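Local coordinates for protein dTDP-4-dehydrorhamnose reductase (Yersinia enterocolitica, PDB 5U9C) that probably reduces dTDP-4-dehydro-L-rhamnose to dTDP-L-rhamnose with NADPH, the last step in making this activated sugar, at residues L104-V109 / N128-S133; A154-G159 / G191-A196. One frame throughout, in Å; residues are numbered along the deposited sequence. Where two conformers were deposited one is given.

Contact 1: residues L104-V109 / N128-S133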
loop_
_atom_site.group_PDB
_atom_site.type_symbol
_atom_site.label_atom_id
_atom_site.label_comp_id
_atom_site.label_asym_id
_atom_site.label_seq_id
_atom_site.Cartn_x
_atom_site.Cartn_y
_atom_site.Cartn_z
ATOM N N LEU D 104 17.048 -22.262 13.297
ATOM C CA LEU D 104 15.752 -21.941 13.873
ATOM C C LEU D 104 15.402 -20.505 13.480
ATOM O O LEU D 104 16.076 -19.566 13.888
ATOM C CB LEU D 104 15.798 -22.059 15.389
ATOM C CG LEU D 104 14.524 -21.647 16.142
ATOM C CD1 LEU D 104 13.372 -22.574 15.769
ATOM C CD2 LEU D 104 14.784 -21.664 17.635
ATOM N N SER D 105 14.358 -20.343 12.678
ATOM C CA SER D 105 13.910 -19.003 12.247
ATOM C C SER D 105 12.568 -18.665 12.900
ATOM O O SER D 105 12.142 -19.352 13.825
ATOM C CB SER D 105 13.886 -18.865 10.714
ATOM O OG SER D 105 13.724 -17.485 10.331
ATOM N N SER D 106 11.891 -17.638 12.391
ATOM C CA SER D 106 10.694 -17.104 13.038
ATOM C C SER D 106 9.590 -16.681 12.091
ATOM O O SER D 106 9.828 -16.264 10.960
ATOM C CB SER D 106 11.129 -15.854 13.833
ATOM O OG SER D 106 10.046 -15.093 14.345
ATOM N N SER D 107 8.371 -16.783 12.590
ATOM C CA SER D 107 7.205 -16.306 11.884
ATOM C C SER D 107 7.333 -14.784 11.620
ATOM O O SER D 107 6.653 -14.265 10.742
ATOM C CB SER D 107 5.940 -16.599 12.710
ATOM O OG SER D 107 5.987 -15.986 13.989
ATOM N N ASN D 108 8.203 -14.084 12.374
ATOM C CA ASN D 108 8.418 -12.630 12.185
ATOM C C ASN D 108 9.056 -12.246 10.863
ATOM O O ASN D 108 9.240 -11.065 10.614
ATOM C CB ASN D 108 9.243 -12.004 13.321
ATOM C CG ASN D 108 8.392 -11.389 14.393
ATOM O OD1 ASN D 108 8.257 -11.944 15.484
ATOM N ND2 ASN D 108 7.803 -10.219 14.089
ATOM N N VAL D 109 9.418 -13.217 10.026
ATOM C CA VAL D 109 9.884 -12.878 8.691
ATOM C C VAL D 109 8.657 -12.435 7.867
ATOM O O VAL D 109 8.799 -11.856 6.790
ATOM C CB VAL D 109 10.653 -14.011 7.979
ATOM C CG1 VAL D 109 11.889 -14.406 8.779
ATOM C CG2 VAL D 109 9.760 -15.218 7.686
ATOM N N ASN D 128 9.728 -5.485 10.949
ATOM C CA ASN D 128 10.650 -4.913 11.937
ATOM C C ASN D 128 12.082 -5.422 11.777
ATOM O O ASN D 128 12.344 -6.331 10.966
ATOM C CB ASN D 128 10.095 -5.170 13.349
ATOM C CG ASN D 128 9.653 -6.619 13.571
ATOM O OD1 ASN D 128 10.336 -7.576 13.176
ATOM N ND2 ASN D 128 8.523 -6.783 14.253
ATOM N N TYR D 129 13.019 -4.829 12.521
ATOM C CA TYR D 129 14.423 -5.218 12.389
ATOM C C TYR D 129 14.738 -6.636 12.835
ATOM O O TYR D 129 15.573 -7.278 12.231
ATOM C CB TYR D 129 15.390 -4.167 12.977
ATOM C CG TYR D 129 15.508 -2.940 12.077
ATOM C CD1 TYR D 129 16.168 -3.022 10.843
ATOM C CD2 TYR D 129 14.913 -1.711 12.430
ATOM C CE1 TYR D 129 16.265 -1.906 10.016
ATOM C CE2 TYR D 129 15.010 -0.591 11.603
ATOM C CZ TYR D 129 15.686 -0.691 10.405
ATOM O OH TYR D 129 15.748 0.389 9.574
ATOM N N TYR D 130 14.033 -7.137 13.851
ATOM C CA TYR D 130 14.215 -8.507 14.280
ATOM C C TYR D 130 13.910 -9.439 13.099
ATOM O O TYR D 130 14.733 -10.288 12.730
ATOM C CB TYR D 130 13.313 -8.849 15.473
ATOM C CG TYR D 130 13.306 -10.330 15.767
ATOM C CD1 TYR D 130 14.461 -10.964 16.230
ATOM C CD2 TYR D 130 12.172 -11.103 15.546
ATOM C CE1 TYR D 130 14.490 -12.321 16.458
ATOM C CE2 TYR D 130 12.186 -12.471 15.805
ATOM C CZ TYR D 130 13.348 -13.068 16.244
ATOM O OH TYR D 130 13.392 -14.412 16.499
ATOM N N GLY D 131 12.742 -9.243 12.494
ATOM C CA GLY D 131 12.322 -10.068 11.349
ATOM C C GLY D 131 13.285 -9.986 10.166
ATOM O O GLY D 131 13.639 -11.019 9.561
ATOM N N ARG D 132 13.743 -8.768 9.850
ATOM C CA ARG D 132 14.711 -8.582 8.786
ATOM C C ARG D 132 16.008 -9.358 9.071
ATOM O O ARG D 132 16.564 -9.993 8.174
ATOM C CB ARG D 132 15.040 -7.101 8.621
ATOM C CG ARG D 132 13.892 -6.269 8.083
ATOM C CD ARG D 132 14.163 -4.776 8.143
ATOM N NE ARG D 132 12.973 -4.053 7.762
ATOM C CZ ARG D 132 12.293 -3.187 8.499
ATOM N NH1 ARG D 132 12.752 -2.740 9.659
ATOM N NH2 ARG D 132 11.194 -2.639 7.984
ATOM N N SER D 133 16.489 -9.291 10.321
ATOM C CA SER D 133 17.737 -9.966 10.692
ATOM C C SER D 133 17.636 -11.483 10.588
ATOM O O SER D 133 18.576 -12.148 10.146
ATOM C CB SER D 133 18.211 -9.532 12.088
ATOM O OG SER D 133 17.390 -10.043 13.149
HETATM O O HOH W 1 8.688 -8.480 11.046
#

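Contact 2: residues A154-G159 / G191-A196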
loop_
_atom_site.group_PDB
_atom_site.type_symbol
_atom_site.label_atom_id
_atom_site.label_comp_id
_atom_site.label_asym_id
_atom_site.label_seq_id
_atom_site.Cartn_x
_atom_site.Cartn_y
_atom_site.Cartn_z
ATOM N N ALA D 154 9.357 -21.066 13.663
ATOM C CA ALA D 154 8.479 -21.248 14.819
ATOM C C ALA D 154 7.747 -19.933 15.070
ATOM O O ALA D 154 8.227 -18.859 14.705
ATOM C CB ALA D 154 9.286 -21.627 16.059
ATOM N N GLY D 155 6.584 -20.033 15.683
ATOM C CA GLY D 155 5.770 -18.877 16.018
ATOM C C GLY D 155 6.067 -18.460 17.455
ATOM O O GLY D 155 7.233 -18.358 17.852
ATOM N N TRP D 156 5.019 -18.211 18.236
ATOM C CA TRP D 156 5.189 -17.838 19.650
ATOM C C TRP D 156 5.555 -19.090 20.459
ATOM O O TRP D 156 4.705 -19.963 20.696
ATOM C CB TRP D 156 3.915 -17.211 20.196
ATOM C CG TRP D 156 3.516 -15.921 19.507
ATOM C CD1 TRP D 156 4.346 -15.017 18.909
ATOM C CD2 TRP D 156 2.217 -15.329 19.511
ATOM N NE1 TRP D 156 3.620 -13.927 18.470
ATOM C CE2 TRP D 156 2.315 -14.090 18.847
ATOM C CE3 TRP D 156 0.975 -15.741 19.972
ATOM C CZ2 TRP D 156 1.212 -13.266 18.645
ATOM C CZ3 TRP D 156 -0.123 -14.911 19.770
ATOM C CH2 TRP D 156 0.004 -13.696 19.116
HETATM N N MSE D 157 6.822 -19.182 20.848
HETATM C CA MSE D 157 7.337 -20.366 21.537
HETATM C C MSE D 157 6.837 -20.496 22.965
HETATM O O MSE D 157 6.847 -19.538 23.722
HETATM C CB MSE D 157 8.869 -20.288 21.478
HETATM C CG MSE D 157 9.583 -21.592 21.869
HETATM SE SE MSE D 157 9.649 -22.816 20.324
HETATM C CE MSE D 157 11.173 -21.930 19.445
ATOM N N ILE D 158 6.323 -21.670 23.317
ATOM C CA ILE D 158 5.938 -21.941 24.706
ATOM C C ILE D 158 6.794 -23.117 25.217
ATOM O O ILE D 158 6.959 -24.149 24.529
ATOM C CB ILE D 158 4.427 -22.203 24.887
ATOM C CG1 ILE D 158 3.991 -23.483 24.183
ATOM C CG2 ILE D 158 3.626 -21.010 24.364
ATOM C CD1 ILE D 158 2.527 -23.805 24.372
ATOM N N GLY D 159 7.385 -22.934 26.389
ATOM C CA GLY D 159 8.230 -23.956 26.990
ATOM C C GLY D 159 9.043 -23.417 28.154
ATOM O O GLY D 159 9.150 -22.209 28.324
ATOM N N GLY D 191 -1.196 -14.502 16.125
ATOM C CA GLY D 191 -0.038 -15.360 15.865
ATOM C C GLY D 191 -0.411 -16.814 16.044
ATOM O O GLY D 191 -1.584 -17.141 16.179
ATOM N N SER D 192 0.599 -17.681 16.015
ATOM C CA SER D 192 0.453 -19.106 16.214
ATOM C C SER D 192 1.443 -19.545 17.289
ATOM O O SER D 192 2.570 -19.013 17.381
ATOM C CB SER D 192 0.759 -19.847 14.905
ATOM O OG SER D 192 -0.188 -19.519 13.889
ATOM N N ILE D 193 1.058 -20.526 18.097
ATOM C CA ILE D 193 1.983 -21.002 19.123
ATOM C C ILE D 193 2.763 -22.235 18.647
ATOM O O ILE D 193 2.273 -23.043 17.852
ATOM C CB ILE D 193 1.284 -21.327 20.469
ATOM C CG1 ILE D 193 0.183 -22.360 20.296
ATOM C CG2 ILE D 193 0.729 -20.059 21.112
ATOM C CD1 ILE D 193 -0.471 -22.755 21.603
ATOM N N THR D 194 3.984 -22.352 19.138
ATOM C CA THR D 194 4.842 -23.492 18.881
ATOM C C THR D 194 5.289 -24.064 20.218
ATOM O O THR D 194 5.976 -23.387 21.005
ATOM C CB THR D 194 6.104 -23.103 18.088
ATOM O OG1 THR D 194 5.735 -22.607 16.799
ATOM C CG2 THR D 194 7.023 -24.331 17.894
ATOM N N SER D 195 4.906 -25.310 20.473
ATOM C CA SER D 195 5.345 -26.023 21.677
ATOM C C SER D 195 6.811 -26.396 21.520
ATOM O O SER D 195 7.165 -27.139 20.595
ATOM C CB SER D 195 4.520 -27.305 21.877
ATOM O OG SER D 195 5.174 -28.191 22.781
ATOM N N ALA D 196 7.668 -25.883 22.401
ATOM C CA ALA D 196 9.096 -26.208 22.346
ATOM C C ALA D 196 9.331 -27.726 22.477
ATOM O O ALA D 196 10.198 -28.263 21.793
ATOM C CB ALA D 196 9.893 -25.443 23.403
HETATM O O HOH W 2 6.933 -26.960 25.369
#

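Contact 1: residues L104-V109 / N128-S133
Two groups approach the backbone oxygen of Asn108: water 1, which donates to it at 2.7 Å, and Gly131, whose CA makes a bent CA-H...O contact with it at 3.3 Å. Here the end of strand 100-106 in the Rossmann-type sheet abuts the N terminus of helix 129-144, where Tyr130 and Lys134 have the spacing of the YxxxK motif of short-chain dehydrogenases/reductases. Water 1 bridges the two segments, passing its other, weak bond to Asn128 OD1 at 2.8 Å. That same oxygen caps the helix by accepting from Gly131 N at 3.0 Å, the donor lying close to the line of the C=O bond (160°). In the conformer given, Asn128 ND2 bonds elsewhere, to Pro255 O. With no side chain on Gly131, the Asn108 carbonyl can settle directly against the helix backbone.

Tyr130 brings the aromatic contact. With CG anti to its backbone N (chi1 170°), the ring extends toward 104-109, and Ser106 OG lies at its edge, near the ring plane, 3.7 Å from CE2. This hydroxyl closes an ST turn, accepting from Asn108 N at 2.9 Å in a nearly straight bond (164°), so the turn holds it beside the ring. Asn108 CB comes in obliquely, 3.8 Å from Tyr130 CD2. Glu138, about two turns beyond Tyr130 on the helix, is hydrogen-bonded to Ser105 OG. On the flank, Val109 CG1 rests 3.9 Å from Gly131 O.

Contact 2: residues A154-G159 / G191-A196
Four backbone hydrogen bonds zip Trp156-Ile158 to Ser192-Ala196, with strands 156-158 and 193-195 lying parallel as neighbours in a small mixed sheet, separate from the main Rossmann-type sheet. Trp156 pairs with Ile193, selenomethionine Met157 with Thr194 and Ile158 with Ser195; the strand directions differ by 33°, a marked twist. The ladder opens with Trp156 N on Ser192 O at 2.7 Å, runs through Thr194 N to Trp156 O and Ile158 N to Thr194 O, and ends with Ala196 N on Ile158 O at 2.8 Å. The Ile158 oxygen also accepts from water 2 at 2.9 Å. Past the ladder, Ser195 caps helix 196-209 through Gln198 N.

One side-chain bond extends the pairing. Thr194 OG1 stands beside its own backbone N (chi1 -63°), which sends the hydroxyl toward the bend between the two sheets, where it accepts from Gly155 N at 2.9 Å; its second partner is Phe217 O.

The aromatic contact belongs to Trp156, whose indole lies over the chain at Gly191. Gly191 CA makes a CH-pi contact 3.7 Å from the centroid of the six-membered ring, only 15° off the ring normal. Glu260 holds NE1, Arg225 adds a cation-pi contact, and Ile193 CG2 approaches the ring edge.

Apolar contacts occupy both faces of the pair. On the Trp156 and Ile158 face, Ile158 CD1 and Ile193 CD1 meet at 4.2 Å, and both side chains pack against Leu283 of helix 279-288. On the other, the bent chain of Met157 carries SE to within 3.9 Å of Thr194 CG2 and 4.1 Å of Ala196 CB.

In the fold
Strand 100-106 is followed by a mostly irregular excursion, and contact 1 closes that loop where helix 129-144 begins. The helix leads to strand 149-154, which runs beside strand 100-106 in the six-stranded parallel sheet. At its end the chain turns at Gly155 into the smaller sheet; after two helices and strand 182-186 it returns, and contact 2 closes this second loop. The loops therefore follow in series. They are joined directly, since Ala154 probably hydrogen-bonds through its O to Ser107 N and through its N to Ser105 O. Glu260, which bonds to Ser107 OG, also reaches contact 2. The side chains of Asn128 and Trp156 lie about 5 and 7 Å from that of malate-binding Arg256.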